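Local coordinates for protein maleylpyruvate isomerase (Ralstonia sp., PDB 2V6K) that catalyses the glutathione-dependent isomerisation of maleylpyruvate to fumarylpyruvate, a step in the bacterial breakdown of naphthalene, at residues Gly36-Glu39 with His40-Asp43; Leu114-Leu117 with Arg118-Gly122; Ala123-Ala126 with Ala127-Ala130. All blocks are in the same frame, centred on the assembly; numbering follows the deposited sequence.

How the contacts relate
Contact 1 belongs to the N-terminal domain, on the loop between strand 29-32 and helix 43-48; contacts 2 and 3 sit in the C-terminal domain, on consecutive helices, their centres about 10 Å apart. Contacts 1 and 3 lie mostly at the surface, while contact 2 is partly buried. Chemistry follows place: contact 1 relies on a 3-10 turn, two waters and a histidine hydrogen-bonded to the ligand, contact 2 combines an ion network with aromatic packing, and contact 3 starts a helix. Contacts 2 and 3 are joined by the Arg118-Glu125 salt bridge, and both touch the second subunit; contact 1 stays about 5 Å from contact 2 at the nearest atoms.

Contact 1 of 3, residues Gly36-Glu39 with His40-Asp43; sequences GKEE and HLKD. With TGG (gamma-glutamyl-S-(1,2-dicarboxyethyl)cysteinylglycine), chain C.
Lys42 NZ is gripped by two waters that tie it back to the preceding residues. One water lies 2.8 Å from Lys42 NZ and donates to the backbone oxygen of Lys37; the other donates to Glu39 OE2, 2.7 Å away. The lysine and glutamate chains run side by side, both extended beyond CG and pointing the same way, but Glu39 OE2 and Lys42 NZ stay 4.7 Å apart, too far for a direct ion pair; the second water bridges them, and the opposite charges probably still attract. Glu39 OE1 is taken instead by the backbone N of His34, just upstream.

The backbone itself makes the i to i+3 bonds of a 3-10 turn. Leu41 N donates to Glu38 O at 3.0 Å, coming in well above the carbonyl plane, 59° out of it, and a weaker bond runs from Lys42 N to Glu39 O. In this thioredoxin-like N-terminal domain the turn carries the chain from strand 29-32 into helix 43-48, with Lys42 at the N-cap position.

The turn also presents His40 to the ligand. Its CG lies between the backbone N and the carbonyl carbon (chi1 60°), which sends the ring back beside Glu38 and on to the glutathione moiety. His40 NE2 donates from the ring edge, in plane, to OT3 of TGG at 2.9 Å, an oxygen of the glycine-end carboxylate. ND1, on the Glu38 side, is buried with no polar partner in the model, while Leu41 CG sits over the ring centre, 3.7 Å above its plane. The Leu41 side chain runs slantwise over that of Glu38, Leu41 CD1 3.9 Å from Glu38 CD, and Glu38 OE2 pairs with Arg111, itself a glutathione-binding residue.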
ATOM      1  N   GLY A  36     -18.766   7.667  10.504  1.00  5.39           N
ATOM      2  CA  GLY A  36     -20.190   7.425  10.257  1.00  5.14           C
ATOM      3  C   GLY A  36     -20.953   8.718  10.014  1.00  4.76           C
ATOM      4  O   GLY A  36     -21.876   8.771   9.191  1.00  5.19           O
ATOM      5  N   LYS A  37     -20.561   9.765  10.739  1.00  4.47           N
ATOM      6  CA  LYS A  37     -21.114  11.107  10.560  1.00  4.75           C
ATOM      7  C   LYS A  37     -20.420  11.844   9.418  1.00  5.04           C
ATOM      8  O   LYS A  37     -20.707  13.019   9.169  1.00  6.58           O
ATOM      9  CB  LYS A  37     -20.958  11.925  11.850  1.00  5.44           C
ATOM     10  CG  LYS A  37     -21.710  11.376  13.056  1.00  5.63           C
ATOM     11  CD  LYS A  37     -21.524  12.315  14.256  1.00  7.97           C
ATOM     12  CE  LYS A  37     -22.171  11.781  15.515  1.00  9.58           C
ATOM     13  NZ  LYS A  37     -21.916  12.711  16.657  1.00 12.08           N
ATOM     14  N   GLU A  38     -19.489  11.158   8.750  1.00  5.17           N
ATOM     15  CA  GLU A  38     -18.727  11.709   7.623  1.00  6.25           C
ATOM     16  C   GLU A  38     -17.951  12.984   7.983  1.00  5.82           C
ATOM     17  O   GLU A  38     -17.769  13.887   7.159  1.00  6.40           O
ATOM     18  CB  GLU A  38     -19.603  11.849   6.365  1.00  9.13           C
ATOM     19  CG  GLU A  38     -20.142  10.479   5.909  1.00 12.54           C
ATOM     20  CD  GLU A  38     -20.837  10.484   4.555  1.00 15.88           C
ATOM     21  OE1 GLU A  38     -21.409  11.522   4.167  1.00 18.24           O
ATOM     22  OE2 GLU A  38     -20.830   9.425   3.892  1.00 19.65           O
ATOM     23  N   GLU A  39     -17.455  13.020   9.217  1.00  5.33           N
ATOM     24  CA  GLU A  39     -16.662  14.157   9.681  1.00  5.09           C
ATOM     25  C   GLU A  39     -15.370  14.326   8.895  1.00  6.09           C
ATOM     26  O   GLU A  39     -14.860  15.444   8.765  1.00  7.05           O
ATOM     27  CB  GLU A  39     -16.382  14.052  11.181  1.00  4.67           C
ATOM     28  CG  GLU A  39     -17.639  14.280  12.021  1.00  6.23           C
ATOM     29  CD  GLU A  39     -17.405  14.232  13.522  1.00  7.56           C
ATOM     30  OE1 GLU A  39     -16.289  13.878  13.963  1.00  6.77           O
ATOM     31  OE2 GLU A  39     -18.363  14.543  14.265  1.00  8.80           O
ATOM     32  N   HIS A  40     -14.858  13.225   8.349  1.00  4.93           N
ATOM     33  CA  HIS A  40     -13.643  13.275   7.551  1.00  5.56           C
ATOM     34  C   HIS A  40     -13.848  13.967   6.213  1.00  6.02           C
ATOM     35  O   HIS A  40     -12.878  14.400   5.591  1.00  6.56           O
ATOM     36  CB  HIS A  40     -13.069  11.873   7.349  1.00  4.81           C
ATOM     37  CG  HIS A  40     -13.990  10.923   6.648  1.00  4.52           C
ATOM     38  ND1 HIS A  40     -15.255  10.625   7.110  1.00  5.14           N
ATOM     39  CD2 HIS A  40     -13.803  10.163   5.543  1.00  5.56           C
ATOM     40  CE1 HIS A  40     -15.816   9.738   6.307  1.00  4.48           C
ATOM     41  NE2 HIS A  40     -14.955   9.439   5.349  1.00  4.61           N
ATOM     42  N   LEU A  41     -15.106  14.090   5.788  1.00  6.06           N
ATOM     43  CA  LEU A  41     -15.427  14.682   4.493  1.00  6.97           C
ATOM     44  C   LEU A  41     -15.749  16.171   4.603  1.00  7.63           C
ATOM     45  O   LEU A  41     -16.093  16.813   3.605  1.00  9.13           O
ATOM     46  CB  LEU A  41     -16.572  13.916   3.814  1.00  7.44           C
ATOM     47  CG  LEU A  41     -16.332  12.416   3.588  1.00  6.65           C
ATOM     48  CD1 LEU A  41     -17.537  11.767   2.934  1.00 10.33           C
ATOM     49  CD2 LEU A  41     -15.080  12.166   2.754  1.00  8.14           C
ATOM     50  N   LYS A  42     -15.612  16.715   5.812  1.00  7.76           N
ATOM     51  CA  LYS A  42     -15.822  18.142   6.056  1.00  8.79           C
ATOM     52  C   LYS A  42     -14.551  18.939   5.791  1.00  8.95           C
ATOM     53  O   LYS A  42     -13.449  18.398   5.855  1.00  9.19           O
ATOM     54  CB  LYS A  42     -16.279  18.378   7.495  1.00  9.74           C
ATOM     55  CG  LYS A  42     -17.626  17.784   7.825  1.00 11.53           C
ATOM     56  CD  LYS A  42     -17.973  18.015   9.284  1.00 19.26           C
ATOM     57  CE  LYS A  42     -19.385  17.566   9.580  1.00 23.51           C
ATOM     58  NZ  LYS A  42     -19.722  17.687  11.027  1.00 24.55           N
ATOM     59  N   ASP A  43     -14.713  20.231   5.509  1.00  9.33           N
ATOM     60  CA  ASP A  43     -13.580  21.104   5.202  1.00  9.54           C
ATOM     61  C   ASP A  43     -12.577  21.220   6.348  1.00  9.12           C
ATOM     62  O   ASP A  43     -11.380  21.372   6.105  1.00  9.53           O
ATOM     63  CB  ASP A  43     -14.057  22.493   4.768  1.00  9.87           C
ATOM     64  CG  ASP A  43     -14.538  22.528   3.324  1.00 11.34           C
ATOM     65  OD1 ASP A  43     -14.254  21.578   2.562  1.00 13.12           O
ATOM     66  OD2 ASP A  43     -15.197  23.523   2.946  1.00 15.34           O
TER
HETATM   67  OC1 TGG C1213      -3.002   3.658   5.433  1.00  8.53           O
HETATM   68  CO1 TGG C1213      -3.424   4.803   5.172  1.00  7.71           C
HETATM   69  OT1 TGG C1213      -3.364   5.763   5.968  1.00  7.87           O
HETATM   70  CA1 TGG C1213      -4.017   5.028   3.811  1.00  7.94           C
HETATM   71  NN1 TGG C1213      -3.295   4.251   2.810  1.00  8.80           N
HETATM   72  CB1 TGG C1213      -5.478   4.592   3.777  1.00  8.71           C
HETATM   73  CG1 TGG C1213      -6.330   5.443   4.704  1.00  7.87           C
HETATM   74  CD1 TGG C1213      -7.833   5.276   4.519  1.00 11.53           C
HETATM   75  OE1 TGG C1213      -8.227   4.187   3.720  1.00  8.77           O
HETATM   76  NN2 TGG C1213      -8.489   5.259   5.789  1.00  7.78           N
HETATM   77  CA2 TGG C1213      -9.828   4.767   5.974  1.00  7.01           C
HETATM   78  CO2 TGG C1213     -10.695   5.956   5.583  1.00  9.77           C
HETATM   79  OC2 TGG C1213     -10.604   7.049   6.464  1.00  8.13           O
HETATM   80  NN3 TGG C1213     -12.031   5.630   5.185  1.00  8.27           N
HETATM   81  CA3 TGG C1213     -13.008   6.687   5.013  1.00  8.57           C
HETATM   82  CO3 TGG C1213     -13.757   6.476   3.729  1.00  9.97           C
HETATM   83  OC3 TGG C1213     -13.475   5.496   3.011  1.00  8.78           O
HETATM   84  OT3 TGG C1213     -14.650   7.311   3.456  1.00 10.18           O
HETATM   85  CB2 TGG C1213      -9.829   4.320   7.422  1.00  8.39           C
HETATM   86  SG2 TGG C1213     -11.392   3.934   8.109  1.00  9.73           S
HETATM   87  CD2 TGG C1213     -12.039   2.468   7.379  1.00  9.76           C
HETATM   88  CE2 TGG C1213     -11.270   1.266   7.875  1.00 12.94           C
HETATM   89  OE2 TGG C1213     -11.799   0.467   8.681  1.00 13.45           O
HETATM   90  OF2 TGG C1213     -10.099   1.094   7.465  1.00 14.73           O
HETATM   91  CF2 TGG C1213     -13.510   2.454   7.795  1.00 11.69           C
HETATM   92  CH2 TGG C1213     -14.332   1.379   7.128  1.00 12.64           C
HETATM   93  OI2 TGG C1213     -13.881   0.803   6.122  1.00 11.33           O
HETATM   94  OJ2 TGG C1213     -15.446   1.104   7.632  1.00 14.59           O
HETATM   95  O   HOH W   1     -21.255  15.383  10.615  1.00 30.32           O
HETATM   96  O   HOH W   2     -20.420  16.031  13.354  1.00 23.39           O

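Contact 2 of 3, residues Leu114-Leu117 with Arg118-Gly122; sequences LEYL and RKTFG
Glu115 uses both carboxylate oxygens to hold cations one turn further along helix 111-121. Glu115 OE2 takes Arg118 NH1 at 2.8 Å with its anti lone pair, near the guanidinium edge but somewhat out of that plane; the two flat groups are turned 41° from one another. Glu115 OE1 meets Lys119 NZ at 2.9 Å on its syn side, 29° out of the carboxylate plane. The glutamate bends at chi2 and the lysine at chi4, and these two bends bring the carboxylate and ammonium groups together. Arg118 runs extended from CG to NE, its NH1 end passing alongside Leu114 CB, and its NE goes on to Glu125 at the start of the next helix.

Backbone bonds of the ordinary i to i+4 kind underlie all this: Arg118 N to Leu114 O, Lys119 N to Glu115 O and Thr120 N to Tyr116 O. A further bond, Phe121 N to Leu117 O, is weak, and at Gly122 the backbone leaves helical angles, with positive phi.

Packing takes up another side of the helix. Tyr116 has CG anti to the backbone N (chi1 -165°), which lays its ring across Thr120: Thr120 OG1 sits over the ring centre, 3.6 Å above the plane, and Thr120 CB is 3.5 Å from Tyr116 CE2. Phe121 CE2 approaches the tyrosine edge, in its plane, 3.8 Å from Tyr116 CE2, and Phe121 CD2 lies 4.0 Å from Leu117 CD2. Trp131 of the second subunit meets Tyr116 edge-to-face, and Phe121 of the second subunit packs on Leu117.

Helix 111-121 thus has a charged side and an aromatic side facing the dimer partner; with two cations on its carboxylate, Glu115 is probably kept ionised.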
ATOM      1  N   LEU A 114     -16.980   0.431  -0.609  1.00  4.02           N
ATOM      2  CA  LEU A 114     -18.246  -0.251  -0.368  1.00  4.22           C
ATOM      3  C   LEU A 114     -19.430   0.657  -0.660  1.00  4.19           C
ATOM      4  O   LEU A 114     -20.443   0.209  -1.206  1.00  4.60           O
ATOM      5  CB  LEU A 114     -18.295  -0.790   1.064  1.00  4.86           C
ATOM      6  CG  LEU A 114     -17.098  -1.663   1.478  1.00  4.62           C
ATOM      7  CD1 LEU A 114     -17.347  -2.264   2.857  1.00  6.22           C
ATOM      8  CD2 LEU A 114     -16.803  -2.765   0.474  1.00  5.74           C
ATOM      9  N   GLU A 115     -19.299   1.937  -0.325  1.00  3.81           N
ATOM     10  CA  GLU A 115     -20.329   2.919  -0.661  1.00  4.34           C
ATOM     11  C   GLU A 115     -20.560   3.021  -2.163  1.00  3.78           C
ATOM     12  O   GLU A 115     -21.707   3.107  -2.616  1.00  4.64           O
ATOM     13  CB  GLU A 115     -19.990   4.280  -0.069  1.00  5.43           C
ATOM     14  CG  GLU A 115     -20.300   4.352   1.406  1.00  9.12           C
ATOM     15  CD  GLU A 115     -21.787   4.215   1.659  1.00 12.74           C
ATOM     16  OE1 GLU A 115     -22.524   5.176   1.358  1.00 14.98           O
ATOM     17  OE2 GLU A 115     -22.229   3.143   2.126  1.00 14.62           O
ATOM     18  N   TYR A 116     -19.476   2.999  -2.933  1.00  3.16           N
ATOM     19  CA  TYR A 116     -19.577   3.037  -4.385  1.00  3.27           C
ATOM     20  C   TYR A 116     -20.275   1.773  -4.910  1.00  3.95           C
ATOM     21  O   TYR A 116     -21.158   1.851  -5.773  1.00  3.62           O
ATOM     22  CB  TYR A 116     -18.186   3.203  -4.999  1.00  3.97           C
ATOM     23  CG  TYR A 116     -18.169   3.619  -6.453  1.00  4.07           C
ATOM     24  CD1 TYR A 116     -17.822   4.917  -6.814  1.00  4.77           C
ATOM     25  CD2 TYR A 116     -18.495   2.716  -7.468  1.00  3.95           C
ATOM     26  CE1 TYR A 116     -17.794   5.307  -8.147  1.00  4.98           C
ATOM     27  CE2 TYR A 116     -18.458   3.094  -8.804  1.00  4.63           C
ATOM     28  CZ  TYR A 116     -18.107   4.388  -9.133  1.00  4.38           C
ATOM     29  OH  TYR A 116     -18.067   4.770 -10.454  1.00  5.80           O
ATOM     30  N   LEU A 117     -19.914   0.613  -4.371  1.00  3.15           N
ATOM     31  CA  LEU A 117     -20.602  -0.627  -4.746  1.00  4.01           C
ATOM     32  C   LEU A 117     -22.099  -0.545  -4.479  1.00  3.59           C
ATOM     33  O   LEU A 117     -22.906  -0.965  -5.312  1.00  4.86           O
ATOM     34  CB  LEU A 117     -19.995  -1.824  -4.022  1.00  4.07           C
ATOM     35  CG  LEU A 117     -18.528  -2.144  -4.318  1.00  4.17           C
ATOM     36  CD1 LEU A 117     -18.081  -3.300  -3.465  1.00  7.01           C
ATOM     37  CD2 LEU A 117     -18.324  -2.463  -5.793  1.00  6.01           C
ATOM     38  N   ARG A 118     -22.473  -0.007  -3.323  1.00  3.60           N
ATOM     39  CA  ARG A 118     -23.884   0.131  -2.967  1.00  3.93           C
ATOM     40  C   ARG A 118     -24.615   1.104  -3.885  1.00  3.73           C
ATOM     41  O   ARG A 118     -25.679   0.787  -4.417  1.00  4.51           O
ATOM     42  CB  ARG A 118     -24.023   0.611  -1.522  1.00  3.87           C
ATOM     43  CG  ARG A 118     -23.564  -0.395  -0.484  1.00  6.93           C
ATOM     44  CD  ARG A 118     -23.723   0.144   0.934  1.00 10.90           C
ATOM     45  NE  ARG A 118     -23.195  -0.817   1.904  1.00 11.26           N
ATOM     46  CZ  ARG A 118     -22.095  -0.640   2.633  1.00 11.02           C
ATOM     47  NH1 ARG A 118     -21.385   0.479   2.541  1.00 11.86           N
ATOM     48  NH2 ARG A 118     -21.704  -1.596   3.469  1.00 12.16           N
ATOM     49  N   LYS A 119     -24.042   2.285  -4.074  1.00  3.68           N
ATOM     50  CA  LYS A 119     -24.759   3.383  -4.718  1.00  4.42           C
ATOM     51  C   LYS A 119     -24.672   3.372  -6.233  1.00  4.33           C
ATOM     52  O   LYS A 119     -25.578   3.865  -6.903  1.00  4.55           O
ATOM     53  CB  LYS A 119     -24.302   4.721  -4.130  1.00  6.88           C
ATOM     54  CG  LYS A 119     -24.704   4.835  -2.662  1.00 10.21           C
ATOM     55  CD  LYS A 119     -24.301   6.136  -2.009  1.00 17.37           C
ATOM     56  CE  LYS A 119     -25.120   6.347  -0.739  1.00 18.23           C
ATOM     57  NZ  LYS A 119     -25.135   5.142   0.162  1.00 20.59           N
ATOM     58  N   THR A 120     -23.599   2.794  -6.767  1.00  4.11           N
ATOM     59  CA  THR A 120     -23.415   2.716  -8.219  1.00  4.85           C
ATOM     60  C   THR A 120     -23.784   1.345  -8.770  1.00  5.08           C
ATOM     61  O   THR A 120     -24.424   1.256  -9.822  1.00  6.42           O
ATOM     62  CB  THR A 120     -21.987   3.137  -8.628  1.00  5.96           C
ATOM     63  OG1 THR A 120     -21.781   4.496  -8.229  1.00  8.36           O
ATOM     64  CG2 THR A 120     -21.785   3.033 -10.139  1.00  6.88           C
ATOM     65  N   PHE A 121     -23.403   0.284  -8.061  1.00  5.00           N
ATOM     66  CA  PHE A 121     -23.668  -1.073  -8.538  1.00  5.86           C
ATOM     67  C   PHE A 121     -24.824  -1.767  -7.819  1.00  6.27           C
ATOM     68  O   PHE A 121     -25.152  -2.915  -8.137  1.00  8.34           O
ATOM     69  CB  PHE A 121     -22.386  -1.909  -8.508  1.00  7.05           C
ATOM     70  CG  PHE A 121     -21.347  -1.425  -9.472  1.00  5.68           C
ATOM     71  CD1 PHE A 121     -21.602  -1.440 -10.840  1.00  6.17           C
ATOM     72  CD2 PHE A 121     -20.131  -0.933  -9.019  1.00  6.58           C
ATOM     73  CE1 PHE A 121     -20.654  -0.982 -11.743  1.00  6.67           C
ATOM     74  CE2 PHE A 121     -19.174  -0.475  -9.918  1.00  7.08           C
ATOM     75  CZ  PHE A 121     -19.436  -0.499 -11.281  1.00  6.31           C
ATOM     76  N   GLY A 122     -25.451  -1.065  -6.879  1.00  5.26           N
ATOM     77  CA  GLY A 122     -26.646  -1.578  -6.206  1.00  5.13           C
ATOM     78  C   GLY A 122     -26.399  -2.776  -5.310  1.00  5.75           C
ATOM     79  O   GLY A 122     -27.321  -3.550  -5.036  1.00  7.13           O
TER

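Contact 3 of 3, residues Ala123-Ala126 with Ala127-Ala130; sequences ADEA and AINA
Asp124 turns its CG in between its own backbone N and carbonyl carbon (chi1 66°), and this swings OD1 forward over the first turn of helix 125-149 to receive Ala127 N. Ala127 N lies 3.0 Å from Asp124 OD1, nearly on the line of its C-O bond. Glu125 bends at chi2 (-47°), bringing its carboxylate beside Ile128, with Glu125 OE1 3.8 Å from Ile128 CB.

A water joins Glu125 to Asn129 one turn on, donating to both: Glu125 OE1 at 2.7 Å and Asn129 OD1 at 2.8 Å. Glu125 OE2 is engaged by Arg118 of the preceding helix, so each oxygen of this carboxylate has a partner.

The regular i to i+4 bonds begin at once. Ile128 N donates to Asp124 O at 2.9 Å, in the carbonyl plane, followed by Asn129 N to Glu125 O and Ala130 N to Ala126 O.

On the apolar side Ala123 CB, just ahead of the cap, touches Ile128 CD1 at 3.8 Å and Ala127 CB at 4.0 Å. Ile128 also packs on Leu114 and Leu117 of helix 111-121, while Phe121 of the second subunit covers Ala123 and Ala127.

Asp124 is the N-cap, bonded through its side chain to the N3 amide of Ala127, and the Ala123-Ile128 contact spans N' to N4. This pairing of a capping bond with a hydrophobic staple is a classic helix start, here opening helix 125-149 of the GST C-terminal domain.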
ATOM      1  N   ALA A 123     -25.163  -2.928  -4.834  1.00  4.70           N
ATOM      2  CA  ALA A 123     -24.796  -4.060  -3.993  1.00  5.22           C
ATOM      3  C   ALA A 123     -25.617  -4.094  -2.711  1.00  6.38           C
ATOM      4  O   ALA A 123     -25.724  -3.080  -2.005  1.00  7.21           O
ATOM      5  CB  ALA A 123     -23.307  -4.001  -3.661  1.00  5.80           C
ATOM      6  N   ASP A 124     -26.194  -5.253  -2.405  1.00  5.72           N
ATOM      7  CA  ASP A 124     -26.787  -5.442  -1.090  1.00  5.95           C
ATOM      8  C   ASP A 124     -25.718  -5.956  -0.132  1.00  6.05           C
ATOM      9  O   ASP A 124     -24.564  -6.149  -0.528  1.00  5.28           O
ATOM     10  CB  ASP A 124     -28.052  -6.320  -1.130  1.00  6.22           C
ATOM     11  CG  ASP A 124     -27.792  -7.765  -1.537  1.00  7.10           C
ATOM     12  OD1 ASP A 124     -26.633  -8.223  -1.609  1.00  6.11           O
ATOM     13  OD2 ASP A 124     -28.797  -8.468  -1.777  1.00 10.89           O
ATOM     14  N   GLU A 125     -26.074  -6.158   1.128  1.00  6.52           N
ATOM     15  CA  GLU A 125     -25.046  -6.463   2.113  1.00  7.59           C
ATOM     16  C   GLU A 125     -24.433  -7.843   1.944  1.00  6.53           C
ATOM     17  O   GLU A 125     -23.263  -8.034   2.264  1.00  6.81           O
ATOM     18  CB  GLU A 125     -25.535  -6.212   3.542  1.00  9.68           C
ATOM     19  CG  GLU A 125     -25.788  -4.724   3.848  1.00 12.83           C
ATOM     20  CD  GLU A 125     -24.656  -3.803   3.390  1.00 15.36           C
ATOM     21  OE1 GLU A 125     -23.498  -4.003   3.809  1.00 14.11           O
ATOM     22  OE2 GLU A 125     -24.931  -2.863   2.612  1.00 17.52           O
ATOM     23  N   ALA A 126     -25.196  -8.791   1.404  1.00  5.72           N
ATOM     24  CA  ALA A 126     -24.631 -10.091   1.056  1.00  5.01           C
ATOM     25  C   ALA A 126     -23.547  -9.911  -0.009  1.00  4.88           C
ATOM     26  O   ALA A 126     -22.474 -10.514   0.079  1.00  4.87           O
ATOM     27  CB  ALA A 126     -25.721 -11.045   0.574  1.00  5.87           C
ATOM     28  N   ALA A 127     -23.820  -9.065  -1.002  1.00  4.33           N
ATOM     29  CA  ALA A 127     -22.843  -8.790  -2.057  1.00  4.06           C
ATOM     30  C   ALA A 127     -21.608  -8.078  -1.507  1.00  4.06           C
ATOM     31  O   ALA A 127     -20.485  -8.367  -1.928  1.00  4.31           O
ATOM     32  CB  ALA A 127     -23.473  -7.977  -3.173  1.00  4.73           C
ATOM     33  N   ILE A 128     -21.816  -7.159  -0.564  1.00  4.05           N
ATOM     34  CA  ILE A 128     -20.708  -6.479   0.112  1.00  4.33           C
ATOM     35  C   ILE A 128     -19.845  -7.491   0.856  1.00  4.83           C
ATOM     36  O   ILE A 128     -18.622  -7.481   0.716  1.00  4.88           O
ATOM     37  CB  ILE A 128     -21.214  -5.362   1.064  1.00  4.60           C
ATOM     38  CG1 ILE A 128     -21.873  -4.214   0.278  1.00  5.45           C
ATOM     39  CG2 ILE A 128     -20.088  -4.853   1.976  1.00  5.32           C
ATOM     40  CD1 ILE A 128     -20.961  -3.500  -0.720  1.00  7.25           C
ATOM     41  N   ASN A 129     -20.470  -8.389   1.612  1.00  5.07           N
ATOM     42  CA  ASN A 129     -19.703  -9.398   2.331  1.00  6.03           C
ATOM     43  C   ASN A 129     -18.926 -10.319   1.396  1.00  4.98           C
ATOM     44  O   ASN A 129     -17.790 -10.684   1.695  1.00  5.53           O
ATOM     45  CB  ASN A 129     -20.596 -10.202   3.282  1.00  6.83           C
ATOM     46  CG  ASN A 129     -20.948  -9.435   4.548  1.00  9.64           C
ATOM     47  OD1 ASN A 129     -20.640  -8.251   4.685  1.00 10.52           O
ATOM     48  ND2 ASN A 129     -21.607 -10.113   5.478  1.00 15.21           N
ATOM     49  N   ALA A 130     -19.528 -10.681   0.260  1.00  4.31           N
ATOM     50  CA  ALA A 130     -18.862 -11.562  -0.703  1.00  4.89           C
ATOM     51  C   ALA A 130     -17.649 -10.876  -1.330  1.00  4.74           C
ATOM     52  O   ALA A 130     -16.608 -11.503  -1.529  1.00  5.09           O
ATOM     53  CB  ALA A 130     -19.841 -12.024  -1.777  1.00  5.83           C
TER
HETATM   54  O   HOH W   3     -22.217  -5.984   5.092  1.00 26.00           O